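Local coordinates for protein pseudoaglycone deacetylase Dbv21 (Actinoplanes teichomyceticus, PDB 3DFI) that probably removes, with the help of a bound zinc ion, an acetyl group from the pseudoaglycone intermediate in the biosynthesis of the lipoglycopeptide antibiotic A40926, at residues A48-Y52 against P67-P72; E78-L83 against A222-T228. All blocks are in the same frame, centred on the assembly; numbering follows the deposited sequence.

Contact 1 (A48-Y52 against P67-P72); sequences AAPPY and PTEDAP
The phenol of Y52 reaches across to the start of helix 71-86 and carries the polar part of this contact. Its OH accepts a hydrogen bond from the backbone N of A71, 3.1 Å from N to OH with an N-H...O angle of 151°. The same hydroxyl donates to the carbonyl of its own loop, Y52 OH to A48 O at 2.8 Å. The donor lies 28° out of the A48 carbonyl plane. With CG beside the backbone N and anti to the carbonyl carbon (chi1 -60°), the ring is laid back beside P50, whose CA covers one face, and OH comes to rest between A48 O and A71 N.

Around the ring the contacts are of van der Waals type. E69 O sits at the edge of the ring, close to its plane and 3.5 Å from Y52 CE2. P50 itself leans on the 67-72 backbone: its CG comes within 3.4 Å of T68 O. At the other end P72 CD approaches A48 O at 3.3 Å, and A48 CB lies near P72 CG. H60 of helix 54-63 adds an edge-to-face contact with the tyrosine ring.

D70 is the N-cap of helix 71-86. With CG anti to the backbone N, its carboxylate turns back to the helix start, where OD1 caps L73 N; towards the loop, D70 OD2 lies 3.8 Å from A49 CB.

Y52 OH is thus gripped by two bonds: A71 N gives it one from the helix, and the bond it gives to A48 O fixes it to its own loop. D70 serves L73 N, and the tyrosine takes A71 N, so two side chains divide between them N-H groups that no preceding helical turn can satisfy.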
ATOM      1  N   ALA A  48     -11.199   8.197 -14.157  1.00 54.19           N
ATOM      2  CA  ALA A  48     -12.340   7.750 -14.971  1.00 54.58           C
ATOM      3  C   ALA A  48     -13.593   8.398 -14.395  1.00 55.13           C
ATOM      4  O   ALA A  48     -13.936   8.148 -13.235  1.00 55.52           O
ATOM      5  CB  ALA A  48     -12.475   6.226 -14.954  1.00 54.41           C
ATOM      6  N   ALA A  49     -14.244   9.243 -15.192  1.00 55.12           N
ATOM      7  CA  ALA A  49     -15.498   9.905 -14.801  1.00 55.79           C
ATOM      8  C   ALA A  49     -16.709   9.084 -15.235  1.00 56.23           C
ATOM      9  O   ALA A  49     -16.567   8.182 -16.069  1.00 56.16           O
ATOM     10  CB  ALA A  49     -15.572  11.321 -15.399  1.00 55.46           C
ATOM     11  N   PRO A  50     -17.914   9.412 -14.694  1.00 56.51           N
ATOM     12  CA  PRO A  50     -19.138   8.757 -15.149  1.00 57.07           C
ATOM     13  C   PRO A  50     -19.412   9.156 -16.603  1.00 57.75           C
ATOM     14  O   PRO A  50     -19.007  10.252 -17.003  1.00 57.53           O
ATOM     15  CB  PRO A  50     -20.227   9.354 -14.238  1.00 56.95           C
ATOM     16  CG  PRO A  50     -19.510   9.963 -13.103  1.00 56.45           C
ATOM     17  CD  PRO A  50     -18.203  10.430 -13.671  1.00 56.51           C
ATOM     18  N   PRO A  51     -20.132   8.310 -17.371  1.00 58.49           N
ATOM     19  CA  PRO A  51     -20.835   7.095 -16.937  1.00 58.99           C
ATOM     20  C   PRO A  51     -19.958   5.849 -16.918  1.00 59.43           C
ATOM     21  O   PRO A  51     -18.965   5.781 -17.644  1.00 59.62           O
ATOM     22  CB  PRO A  51     -21.959   6.947 -17.970  1.00 59.34           C
ATOM     23  CG  PRO A  51     -21.544   7.779 -19.169  1.00 58.78           C
ATOM     24  CD  PRO A  51     -20.289   8.539 -18.818  1.00 58.78           C
ATOM     25  N   TYR A  52     -20.337   4.876 -16.089  1.00 59.79           N
ATOM     26  CA  TYR A  52     -19.548   3.655 -15.905  1.00 60.10           C
ATOM     27  C   TYR A  52     -20.228   2.412 -16.468  1.00 60.56           C
ATOM     28  O   TYR A  52     -21.401   2.445 -16.830  1.00 60.42           O
ATOM     29  CB  TYR A  52     -19.264   3.425 -14.417  1.00 60.00           C
ATOM     30  CG  TYR A  52     -18.492   4.534 -13.751  1.00 60.01           C
ATOM     31  CD1 TYR A  52     -17.131   4.712 -14.008  1.00 59.27           C
ATOM     32  CD2 TYR A  52     -19.120   5.402 -12.851  1.00 59.58           C
ATOM     33  CE1 TYR A  52     -16.414   5.730 -13.405  1.00 59.11           C
ATOM     34  CE2 TYR A  52     -18.405   6.425 -12.230  1.00 59.69           C
ATOM     35  CZ  TYR A  52     -17.051   6.575 -12.515  1.00 59.34           C
ATOM     36  OH  TYR A  52     -16.340   7.578 -11.928  1.00 59.27           O
ATOM     37  N   PRO A  67     -24.712   6.623  -9.136  1.00 45.27           N
ATOM     38  CA  PRO A  67     -24.257   6.610 -10.549  1.00 45.58           C
ATOM     39  C   PRO A  67     -23.514   7.851 -11.076  1.00 46.24           C
ATOM     40  O   PRO A  67     -22.590   7.695 -11.862  1.00 47.37           O
ATOM     41  CB  PRO A  67     -25.562   6.411 -11.343  1.00 45.68           C
ATOM     42  CG  PRO A  67     -26.428   5.661 -10.407  1.00 45.93           C
ATOM     43  CD  PRO A  67     -26.116   6.168  -9.024  1.00 44.87           C
ATOM     44  N   THR A  68     -23.903   9.058 -10.671  1.00 46.91           N
ATOM     45  CA  THR A  68     -23.260  10.274 -11.185  1.00 47.82           C
ATOM     46  C   THR A  68     -21.994  10.697 -10.429  1.00 47.98           C
ATOM     47  O   THR A  68     -21.352  11.681 -10.810  1.00 48.37           O
ATOM     48  CB  THR A  68     -24.199  11.478 -11.219  1.00 47.84           C
ATOM     49  OG1 THR A  68     -24.619  11.793  -9.882  1.00 51.06           O
ATOM     50  CG2 THR A  68     -25.437  11.210 -12.111  1.00 49.39           C
ATOM     51  N   GLU A  69     -21.627   9.975  -9.372  1.00 47.45           N
ATOM     52  CA  GLU A  69     -20.417  10.330  -8.620  1.00 47.62           C
ATOM     53  C   GLU A  69     -19.147   9.795  -9.259  1.00 47.60           C
ATOM     54  O   GLU A  69     -19.083   8.621  -9.656  1.00 47.83           O
ATOM     55  CB  GLU A  69     -20.518   9.906  -7.158  1.00 47.00           C
ATOM     56  CG  GLU A  69     -21.668  10.638  -6.406  1.00 46.67           C
ATOM     57  CD  GLU A  69     -21.853  10.152  -4.973  1.00 48.80           C
ATOM     58  OE1 GLU A  69     -21.809   8.923  -4.764  1.00 49.74           O
ATOM     59  OE2 GLU A  69     -22.074  10.992  -4.057  1.00 48.87           O
ATOM     60  N   ASP A  70     -18.136  10.660  -9.324  1.00 47.56           N
ATOM     61  CA  ASP A  70     -16.796  10.306  -9.833  1.00 47.89           C
ATOM     62  C   ASP A  70     -16.067   9.515  -8.751  1.00 48.34           C
ATOM     63  O   ASP A  70     -15.583  10.080  -7.756  1.00 48.96           O
ATOM     64  CB  ASP A  70     -16.038  11.591 -10.205  1.00 47.33           C
ATOM     65  CG  ASP A  70     -14.712  11.323 -10.941  1.00 47.47           C
ATOM     66  OD1 ASP A  70     -13.991  10.379 -10.600  1.00 44.94           O
ATOM     67  OD2 ASP A  70     -14.388  12.085 -11.861  1.00 48.10           O
ATOM     68  N   ALA A  71     -16.006   8.198  -8.924  1.00 48.36           N
ATOM     69  CA  ALA A  71     -15.418   7.321  -7.909  1.00 47.72           C
ATOM     70  C   ALA A  71     -13.905   7.457  -7.680  1.00 47.81           C
ATOM     71  O   ALA A  71     -13.467   7.595  -6.535  1.00 47.68           O
ATOM     72  CB  ALA A  71     -15.799   5.859  -8.165  1.00 48.19           C
ATOM     73  N   PRO A  72     -13.091   7.376  -8.751  1.00 48.12           N
ATOM     74  CA  PRO A  72     -11.650   7.568  -8.520  1.00 47.69           C
ATOM     75  C   PRO A  72     -11.325   8.918  -7.858  1.00 47.20           C
ATOM     76  O   PRO A  72     -10.468   8.975  -6.975  1.00 47.17           O
ATOM     77  CB  PRO A  72     -11.056   7.476  -9.920  1.00 47.86           C
ATOM     78  CG  PRO A  72     -12.051   6.680 -10.703  1.00 48.11           C
ATOM     79  CD  PRO A  72     -13.397   7.108 -10.170  1.00 47.56           C
TER

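Contact 2 (E78-L83 against A222-T228); sequences EDIAAL and AMKHYAT
D79 and Y226 lie alongside each other with their polar ends together, and meet through a short hydrogen bond in which Y226 OH donates to D79 OD1 at 2.6 Å. The carboxylate and ring planes are turned 39° from each other; OD1 stays in the ring plane at its edge and is approached on its anti side. D79 gets there although its CB leads away from the other segment: CG is anti to the backbone N, which swings the carboxylate round to the phenol. Its OD2 is held by H92 NE2. Along the ring A82 CB packs obliquely, 3.4 Å from Y226 CE2.

E78 reaches towards the 227-228 end, extended beyond CG, and crosses T228 at about a right angle. On the way E78 CG passes 3.2 Å from H225 O. T228 N donates to the syn side of E78 OE2 at 2.9 Å, with an N-H...O angle of 154°. The acceptor lies near the weakly bonded beginning of helix 227-233, and the carboxylate's charge would probably suit that helix end. Between this helix and 213-223 the chain bends through a type I turn from M223 to Y226, with Y226 at the centre of an inverse gamma turn; the connection rests on the flank of helix 71-86 in this PIG-L type alpha/beta domain.

H225 lies on the more exposed side, where A81 CB sits over one face of its imidazole in a CH-pi contact, 3.6 Å from CB to the ring centroid and 19° off the normal. Deeper in, A82 CB nestles against A222 O at 3.3 Å, while V21 of helix 19-33 packs on both A222 and Y226.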
ATOM      1  N   GLU A  78     -10.133  10.760  -0.517  1.00 48.34           N
ATOM      2  CA  GLU A  78      -9.957   9.951   0.689  1.00 48.44           C
ATOM      3  C   GLU A  78      -8.469   9.760   1.026  1.00 48.70           C
ATOM      4  O   GLU A  78      -8.055   9.887   2.193  1.00 48.95           O
ATOM      5  CB  GLU A  78     -10.629   8.588   0.521  1.00 48.71           C
ATOM      6  CG  GLU A  78     -12.193   8.644   0.475  1.00 48.39           C
ATOM      7  CD  GLU A  78     -12.806   7.250   0.382  1.00 48.90           C
ATOM      8  OE1 GLU A  78     -12.089   6.284  -0.017  1.00 45.19           O
ATOM      9  OE2 GLU A  78     -13.997   7.110   0.742  1.00 45.01           O
ATOM     10  N   ASP A  79      -7.686   9.426   0.003  1.00 48.23           N
ATOM     11  CA  ASP A  79      -6.249   9.204   0.139  1.00 49.15           C
ATOM     12  C   ASP A  79      -5.542  10.470   0.647  1.00 49.44           C
ATOM     13  O   ASP A  79      -4.723  10.396   1.550  1.00 49.55           O
ATOM     14  CB  ASP A  79      -5.671   8.734  -1.207  1.00 48.02           C
ATOM     15  CG  ASP A  79      -4.213   8.308  -1.112  1.00 51.06           C
ATOM     16  OD1 ASP A  79      -3.898   7.374  -0.341  1.00 53.23           O
ATOM     17  OD2 ASP A  79      -3.393   8.893  -1.840  1.00 52.68           O
ATOM     18  N   ILE A  80      -5.890  11.634   0.092  1.00 50.54           N
ATOM     19  CA  ILE A  80      -5.309  12.912   0.546  1.00 51.11           C
ATOM     20  C   ILE A  80      -5.607  13.180   2.042  1.00 51.75           C
ATOM     21  O   ILE A  80      -4.686  13.483   2.817  1.00 52.09           O
ATOM     22  CB  ILE A  80      -5.755  14.070  -0.375  1.00 51.40           C
ATOM     23  CG1 ILE A  80      -5.136  13.883  -1.775  1.00 50.67           C
ATOM     24  CG2 ILE A  80      -5.451  15.461   0.234  1.00 50.92           C
ATOM     25  CD1 ILE A  80      -5.839  14.675  -2.924  1.00 51.09           C
ATOM     26  N   ALA A  81      -6.870  13.034   2.442  1.00 51.38           N
ATOM     27  CA  ALA A  81      -7.289  13.206   3.849  1.00 51.11           C
ATOM     28  C   ALA A  81      -6.505  12.288   4.798  1.00 50.91           C
ATOM     29  O   ALA A  81      -5.949  12.742   5.808  1.00 51.10           O
ATOM     30  CB  ALA A  81      -8.803  12.961   3.993  1.00 50.28           C
ATOM     31  N   ALA A  82      -6.456  11.006   4.452  1.00 50.04           N
ATOM     32  CA  ALA A  82      -5.682  10.004   5.196  1.00 50.94           C
ATOM     33  C   ALA A  82      -4.182  10.345   5.320  1.00 50.71           C
ATOM     34  O   ALA A  82      -3.636  10.397   6.422  1.00 51.38           O
ATOM     35  CB  ALA A  82      -5.851   8.613   4.567  1.00 49.77           C
ATOM     36  N   LEU A  83      -3.521  10.593   4.197  1.00 50.82           N
ATOM     37  CA  LEU A  83      -2.063  10.807   4.225  1.00 50.37           C
ATOM     38  C   LEU A  83      -1.683  12.097   4.972  1.00 51.59           C
ATOM     39  O   LEU A  83      -0.708  12.120   5.747  1.00 51.59           O
ATOM     40  CB  LEU A  83      -1.482  10.752   2.803  1.00 49.34           C
ATOM     41  CG  LEU A  83      -1.544   9.368   2.144  1.00 46.86           C
ATOM     42  CD1 LEU A  83      -1.176   9.414   0.670  1.00 48.97           C
ATOM     43  CD2 LEU A  83      -0.664   8.368   2.876  1.00 45.40           C
ATOM     44  N   ALA A 222      -6.287   7.757  10.364  1.00 49.38           N
ATOM     45  CA  ALA A 222      -6.081   7.849   8.929  1.00 49.86           C
ATOM     46  C   ALA A 222      -6.918   6.831   8.138  1.00 50.58           C
ATOM     47  O   ALA A 222      -7.490   7.187   7.101  1.00 50.69           O
ATOM     48  CB  ALA A 222      -4.579   7.708   8.593  1.00 49.37           C
ATOM     49  N   MET A 223      -6.985   5.581   8.621  1.00 50.42           N
ATOM     50  CA  MET A 223      -7.781   4.524   7.968  1.00 50.70           C
ATOM     51  C   MET A 223      -9.274   4.859   7.803  1.00 49.59           C
ATOM     52  O   MET A 223      -9.899   4.450   6.821  1.00 48.34           O
ATOM     53  CB  MET A 223      -7.659   3.200   8.721  1.00 50.41           C
ATOM     54  CG  MET A 223      -6.311   2.490   8.555  1.00 51.84           C
ATOM     55  SD  MET A 223      -6.162   1.134   9.728  1.00 53.69           S
ATOM     56  CE  MET A 223      -7.624   0.199   9.277  1.00 56.54           C
ATOM     57  N   LYS A 224      -9.831   5.588   8.774  1.00 49.49           N
ATOM     58  CA  LYS A 224     -11.237   6.022   8.746  1.00 49.43           C
ATOM     59  C   LYS A 224     -11.562   6.852   7.506  1.00 49.51           C
ATOM     60  O   LYS A 224     -12.708   6.860   7.050  1.00 49.04           O
ATOM     61  CB  LYS A 224     -11.587   6.817  10.003  1.00 49.57           C
ATOM     62  CG  LYS A 224     -11.510   6.005  11.281  1.00 50.09           C
ATOM     63  CD  LYS A 224     -11.798   6.858  12.504  1.00 49.48           C
ATOM     64  CE  LYS A 224     -11.502   6.086  13.786  1.00 49.52           C
ATOM     65  NZ  LYS A 224     -11.973   6.826  14.991  1.00 51.31           N
ATOM     66  N   HIS A 225     -10.554   7.521   6.938  1.00 49.60           N
ATOM     67  CA  HIS A 225     -10.791   8.353   5.764  1.00 50.06           C
ATOM     68  C   HIS A 225     -11.148   7.586   4.493  1.00 49.98           C
ATOM     69  O   HIS A 225     -11.879   8.104   3.656  1.00 49.71           O
ATOM     70  CB  HIS A 225      -9.666   9.351   5.534  1.00 49.99           C
ATOM     71  CG  HIS A 225      -9.763  10.543   6.427  1.00 51.35           C
ATOM     72  ND1 HIS A 225     -10.814  11.435   6.351  1.00 51.02           N
ATOM     73  CD2 HIS A 225      -8.970  10.977   7.436  1.00 52.59           C
ATOM     74  CE1 HIS A 225     -10.658  12.375   7.267  1.00 51.82           C
ATOM     75  NE2 HIS A 225      -9.552  12.117   7.945  1.00 53.48           N
ATOM     76  N   TYR A 226     -10.691   6.341   4.383  1.00 49.75           N
ATOM     77  CA  TYR A 226     -11.026   5.511   3.217  1.00 49.36           C
ATOM     78  C   TYR A 226     -12.384   4.830   3.406  1.00 48.89           C
ATOM     79  O   TYR A 226     -12.472   3.599   3.428  1.00 48.35           O
ATOM     80  CB  TYR A 226      -9.966   4.450   2.991  1.00 49.26           C
ATOM     81  CG  TYR A 226      -8.594   4.981   2.718  1.00 48.26           C
ATOM     82  CD1 TYR A 226      -8.252   5.473   1.458  1.00 50.60           C
ATOM     83  CD2 TYR A 226      -7.613   4.961   3.710  1.00 49.78           C
ATOM     84  CE1 TYR A 226      -6.947   5.961   1.183  1.00 48.54           C
ATOM     85  CE2 TYR A 226      -6.299   5.435   3.448  1.00 51.36           C
ATOM     86  CZ  TYR A 226      -5.976   5.934   2.182  1.00 50.14           C
ATOM     87  OH  TYR A 226      -4.683   6.398   1.912  1.00 49.52           O
ATOM     88  N   ALA A 227     -13.435   5.638   3.466  1.00 48.24           N
ATOM     89  CA  ALA A 227     -14.751   5.190   3.927  1.00 48.26           C
ATOM     90  C   ALA A 227     -15.373   4.278   2.891  1.00 48.53           C
ATOM     91  O   ALA A 227     -16.204   3.422   3.194  1.00 48.22           O
ATOM     92  CB  ALA A 227     -15.636   6.395   4.126  1.00 48.68           C
ATOM     93  N   THR A 228     -15.024   4.553   1.645  1.00 48.18           N
ATOM     94  CA  THR A 228     -15.453   3.770   0.503  1.00 49.43           C
ATOM     95  C   THR A 228     -15.019   2.285   0.671  1.00 49.40           C
ATOM     96  O   THR A 228     -15.851   1.386   0.606  1.00 48.82           O
ATOM     97  CB  THR A 228     -14.880   4.458  -0.774  1.00 50.56           C
ATOM     98  OG1 THR A 228     -15.745   4.269  -1.891  1.00 56.08           O
ATOM     99  CG2 THR A 228     -13.481   4.075  -1.064  1.00 46.09           C
TER

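How the contacts relate
Both contacts are built on helix 71-86: contact 1 at its N-terminal cap and first turn, contact 2 along its middle. Their centres are 19 Å apart and their nearest atoms about 6 Å, so they do not touch. They come in series along the chain. Contact 1 is local, closing the excursion through helix 54-63 near the surface, whereas contact 2 spans 138 residues and brings in the connection between helices 213-223 and 227-233 inside the fold. L65 bridges the neighbourhoods, touching A71 and T228. Helix 71-86 is thus met at its surface end and again in the interior, where the Y226 side chain lies about 10 Å from the zinc ion.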